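Local atomic coordinates of ykuJ (Bacillus subtilis, PDB entry 2FFG), a protein that is of unknown function and belongs to the DUF1797 family, folding as a four-stranded antiparallel sheet with two helices. Residues Cys37-Phe42 with Gln46-Thr51. Numbering follows the deposited sequence.
Sequences CSVKYF and QTFELT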
ATOM      1  N   CYS A  37       6.515  -0.451 -13.191  1.00 19.86           N
ATOM      2  CA  CYS A  37       5.176  -0.713 -13.704  1.00 19.95           C
ATOM      3  C   CYS A  37       4.058  -0.372 -12.702  1.00 21.31           C
ATOM      4  O   CYS A  37       4.294  -0.169 -11.514  1.00 20.32           O
ATOM      5  CB  CYS A  37       5.055  -2.190 -14.117  1.00 20.53           C
ATOM      6  SG  CYS A  37       5.155  -3.378 -12.742  1.00 21.26           S
ATOM      7  N   SER A  38       2.833  -0.282 -13.204  1.00 25.33           N
ATOM      8  CA  SER A  38       1.690  -0.020 -12.352  1.00 26.31           C
ATOM      9  C   SER A  38       0.594  -1.010 -12.740  1.00 27.63           C
ATOM     10  O   SER A  38       0.515  -1.457 -13.888  1.00 26.76           O
ATOM     11  CB  SER A  38       1.194   1.407 -12.531  1.00 28.06           C
ATOM     12  OG  SER A  38       0.710   1.612 -13.841  1.00 35.60           O
ATOM     13  N   VAL A  39      -0.234  -1.381 -11.774  1.00 24.68           N
ATOM     14  CA  VAL A  39      -1.311  -2.307 -12.056  1.00 25.76           C
ATOM     15  C   VAL A  39      -2.631  -1.688 -11.625  1.00 25.04           C
ATOM     16  O   VAL A  39      -2.733  -1.091 -10.560  1.00 23.87           O
ATOM     17  CB  VAL A  39      -1.096  -3.669 -11.332  1.00 34.34           C
ATOM     18  CG1 VAL A  39      -0.939  -3.446  -9.840  1.00 36.37           C
ATOM     19  CG2 VAL A  39      -2.273  -4.606 -11.604  1.00 34.14           C
ATOM     20  N   LYS A  40      -3.634  -1.819 -12.478  1.00 24.37           N
ATOM     21  CA  LYS A  40      -4.952  -1.287 -12.187  1.00 25.27           C
ATOM     22  C   LYS A  40      -5.946  -2.445 -12.175  1.00 26.35           C
ATOM     23  O   LYS A  40      -5.932  -3.310 -13.062  1.00 25.40           O
ATOM     24  CB  LYS A  40      -5.335  -0.260 -13.248  1.00 36.57           C
ATOM     25  CG  LYS A  40      -6.575   0.544 -12.938  1.00 41.00           C
ATOM     26  CD  LYS A  40      -6.704   1.711 -13.912  1.00 44.57           C
ATOM     27  CE  LYS A  40      -7.867   2.618 -13.546  1.00 47.11           C
ATOM     28  NZ  LYS A  40      -7.962   3.792 -14.457  1.00 49.19           N
ATOM     29  N   TYR A  41      -6.787  -2.485 -11.152  1.00 27.87           N
ATOM     30  CA  TYR A  41      -7.780  -3.539 -11.045  1.00 30.54           C
ATOM     31  C   TYR A  41      -9.157  -3.039 -11.432  1.00 33.19           C
ATOM     32  O   TYR A  41      -9.661  -2.088 -10.833  1.00 33.16           O
ATOM     33  CB  TYR A  41      -7.841  -4.091  -9.619  1.00 32.22           C
ATOM     34  CG  TYR A  41      -8.867  -5.188  -9.470  1.00 31.97           C
ATOM     35  CD1 TYR A  41      -8.654  -6.439 -10.044  1.00 31.90           C
ATOM     36  CD2 TYR A  41     -10.058  -4.975  -8.780  1.00 32.56           C
ATOM     37  CE1 TYR A  41      -9.597  -7.459  -9.937  1.00 32.58           C
ATOM     38  CE2 TYR A  41     -11.020  -5.992  -8.664  1.00 34.48           C
ATOM     39  CZ  TYR A  41     -10.778  -7.233  -9.247  1.00 34.92           C
ATOM     40  OH  TYR A  41     -11.701  -8.249  -9.133  1.00 33.76           O
ATOM     41  N   PHE A  42      -9.760  -3.673 -12.435  1.00 28.28           N
ATOM     42  CA  PHE A  42     -11.101  -3.298 -12.871  1.00 32.31           C
ATOM     43  C   PHE A  42     -12.084  -4.355 -12.393  1.00 34.34           C
ATOM     44  O   PHE A  42     -12.006  -5.503 -12.816  1.00 34.31           O
ATOM     45  CB  PHE A  42     -11.177  -3.203 -14.396  1.00 42.21           C
ATOM     46  CG  PHE A  42     -10.297  -2.145 -14.985  1.00 44.17           C
ATOM     47  CD1 PHE A  42      -8.935  -2.364 -15.157  1.00 44.68           C
ATOM     48  CD2 PHE A  42     -10.825  -0.917 -15.356  1.00 44.85           C
ATOM     49  CE1 PHE A  42      -8.114  -1.370 -15.689  1.00 46.53           C
ATOM     50  CE2 PHE A  42     -10.013   0.083 -15.890  1.00 45.69           C
ATOM     51  CZ  PHE A  42      -8.658  -0.144 -16.056  1.00 46.85           C
ATOM     52  N   GLN A  46     -12.846  -9.380 -13.007  1.00 63.16           N
ATOM     53  CA  GLN A  46     -11.928  -9.544 -11.890  1.00 60.66           C
ATOM     54  C   GLN A  46     -10.548  -9.480 -12.527  1.00 57.87           C
ATOM     55  O   GLN A  46      -9.663 -10.268 -12.192  1.00 59.46           O
ATOM     56  CB  GLN A  46     -12.154 -10.908 -11.230  1.00 61.65           C
ATOM     57  CG  GLN A  46     -13.628 -11.243 -10.981  1.00 63.38           C
ATOM     58  CD  GLN A  46     -14.190 -10.567  -9.742  1.00 65.08           C
ATOM     59  OE1 GLN A  46     -13.885 -10.966  -8.619  1.00 66.87           O
ATOM     60  NE2 GLN A  46     -15.009  -9.538  -9.940  1.00 63.05           N
ATOM     61  N   THR A  47     -10.372  -8.521 -13.434  1.00 41.39           N
ATOM     62  CA  THR A  47      -9.123  -8.373 -14.173  1.00 36.92           C
ATOM     63  C   THR A  47      -8.150  -7.272 -13.774  1.00 33.87           C
ATOM     64  O   THR A  47      -8.514  -6.233 -13.225  1.00 32.49           O
ATOM     65  CB  THR A  47      -9.399  -8.189 -15.675  1.00 39.03           C
ATOM     66  OG1 THR A  47     -10.020  -6.915 -15.894  1.00 36.86           O
ATOM     67  CG2 THR A  47     -10.311  -9.302 -16.192  1.00 38.96           C
ATOM     68  N   PHE A  48      -6.890  -7.520 -14.088  1.00 37.11           N
ATOM     69  CA  PHE A  48      -5.829  -6.581 -13.804  1.00 35.48           C
ATOM     70  C   PHE A  48      -5.278  -6.071 -15.119  1.00 34.19           C
ATOM     71  O   PHE A  48      -5.202  -6.809 -16.103  1.00 34.14           O
ATOM     72  CB  PHE A  48      -4.703  -7.260 -13.035  1.00 27.48           C
ATOM     73  CG  PHE A  48      -5.114  -7.785 -11.694  1.00 29.26           C
ATOM     74  CD1 PHE A  48      -5.866  -8.949 -11.586  1.00 28.87           C
ATOM     75  CD2 PHE A  48      -4.761  -7.110 -10.533  1.00 28.91           C
ATOM     76  CE1 PHE A  48      -6.259  -9.431 -10.342  1.00 29.12           C
ATOM     77  CE2 PHE A  48      -5.150  -7.584  -9.285  1.00 26.42           C
ATOM     78  CZ  PHE A  48      -5.897  -8.739  -9.187  1.00 26.65           C
ATOM     79  N   GLU A  49      -4.924  -4.795 -15.144  1.00 27.24           N
ATOM     80  CA  GLU A  49      -4.329  -4.206 -16.329  1.00 26.24           C
ATOM     81  C   GLU A  49      -2.925  -3.761 -15.932  1.00 24.69           C
ATOM     82  O   GLU A  49      -2.750  -2.894 -15.077  1.00 23.92           O
ATOM     83  CB  GLU A  49      -5.137  -3.009 -16.811  1.00 37.35           C
ATOM     84  CG  GLU A  49      -4.574  -2.397 -18.079  1.00 41.61           C
ATOM     85  CD  GLU A  49      -5.273  -1.114 -18.464  1.00 43.84           C
ATOM     86  OE1 GLU A  49      -5.219  -0.145 -17.674  1.00 48.77           O
ATOM     87  OE2 GLU A  49      -5.874  -1.074 -19.555  1.00 44.34           O
ATOM     88  N   LEU A  50      -1.925  -4.384 -16.533  1.00 27.28           N
ATOM     89  CA  LEU A  50      -0.548  -4.044 -16.234  1.00 25.67           C
ATOM     90  C   LEU A  50       0.022  -3.071 -17.268  1.00 23.61           C
ATOM     91  O   LEU A  50      -0.054  -3.305 -18.472  1.00 21.80           O
ATOM     92  CB  LEU A  50       0.297  -5.310 -16.198  1.00 26.98           C
ATOM     93  CG  LEU A  50       1.781  -5.137 -15.867  1.00 28.88           C
ATOM     94  CD1 LEU A  50       1.971  -4.907 -14.377  1.00 26.84           C
ATOM     95  CD2 LEU A  50       2.532  -6.380 -16.301  1.00 29.96           C
ATOM     96  N   THR A  51       0.581  -1.975 -16.775  1.00 23.94           N
ATOM     97  CA  THR A  51       1.193  -0.958 -17.613  1.00 21.52           C
ATOM     98  C   THR A  51       2.701  -0.995 -17.367  1.00 21.68           C
ATOM     99  O   THR A  51       3.158  -0.856 -16.230  1.00 19.67           O
ATOM    100  CB  THR A  51       0.618   0.427 -17.271  1.00 20.90           C
ATOM    101  OG1 THR A  51      -0.784   0.432 -17.573  1.00 20.45           O
ATOM    102  CG2 THR A  51       1.300   1.511 -18.075  1.00 18.09           C
TER
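Tyr41 has CG anti to the backbone N (chi1 180°), while Phe48 has CG anti to its carbonyl carbon (chi1 -62°), which turns the edge of Tyr41 toward the face of Phe48 across the central beta hairpin of strands 34-42 and 47-54. Tyr41 CD1 sits over the centre of the Phe48 ring, 3.7 Å from Phe48 CZ, with the planes at 54°. At the edge of that same Phe48 ring, in its plane, Val39 CG2 lies 3.7 Å from Phe48 CD2. This face of the sheet is buried: helix 3-21 meets Val39 and Tyr41, and helix 67-79 meets Phe48 and Leu50. Further out, the Tyr41 side chain lies alongside that of the poorly ordered Gln46, and its OH makes a weak hydrogen bond to Glu19. Trimming Tyr41 to an alanine is likely to leave the Phe48 face without its edge-on partner and Glu19 without this hydroxyl. On the other face Phe42 reaches diagonally across to Glu49, its CE1 3.6 Å from Glu49 CB. Backbone bonds pair Ser38 with Thr51 and Lys40 with Glu49 in both directions; beyond them Phe42 N donates to Thr47 O at 3.0 Å, but the return bond, Thr47 N to Phe42 O, is weak at 3.5 Å.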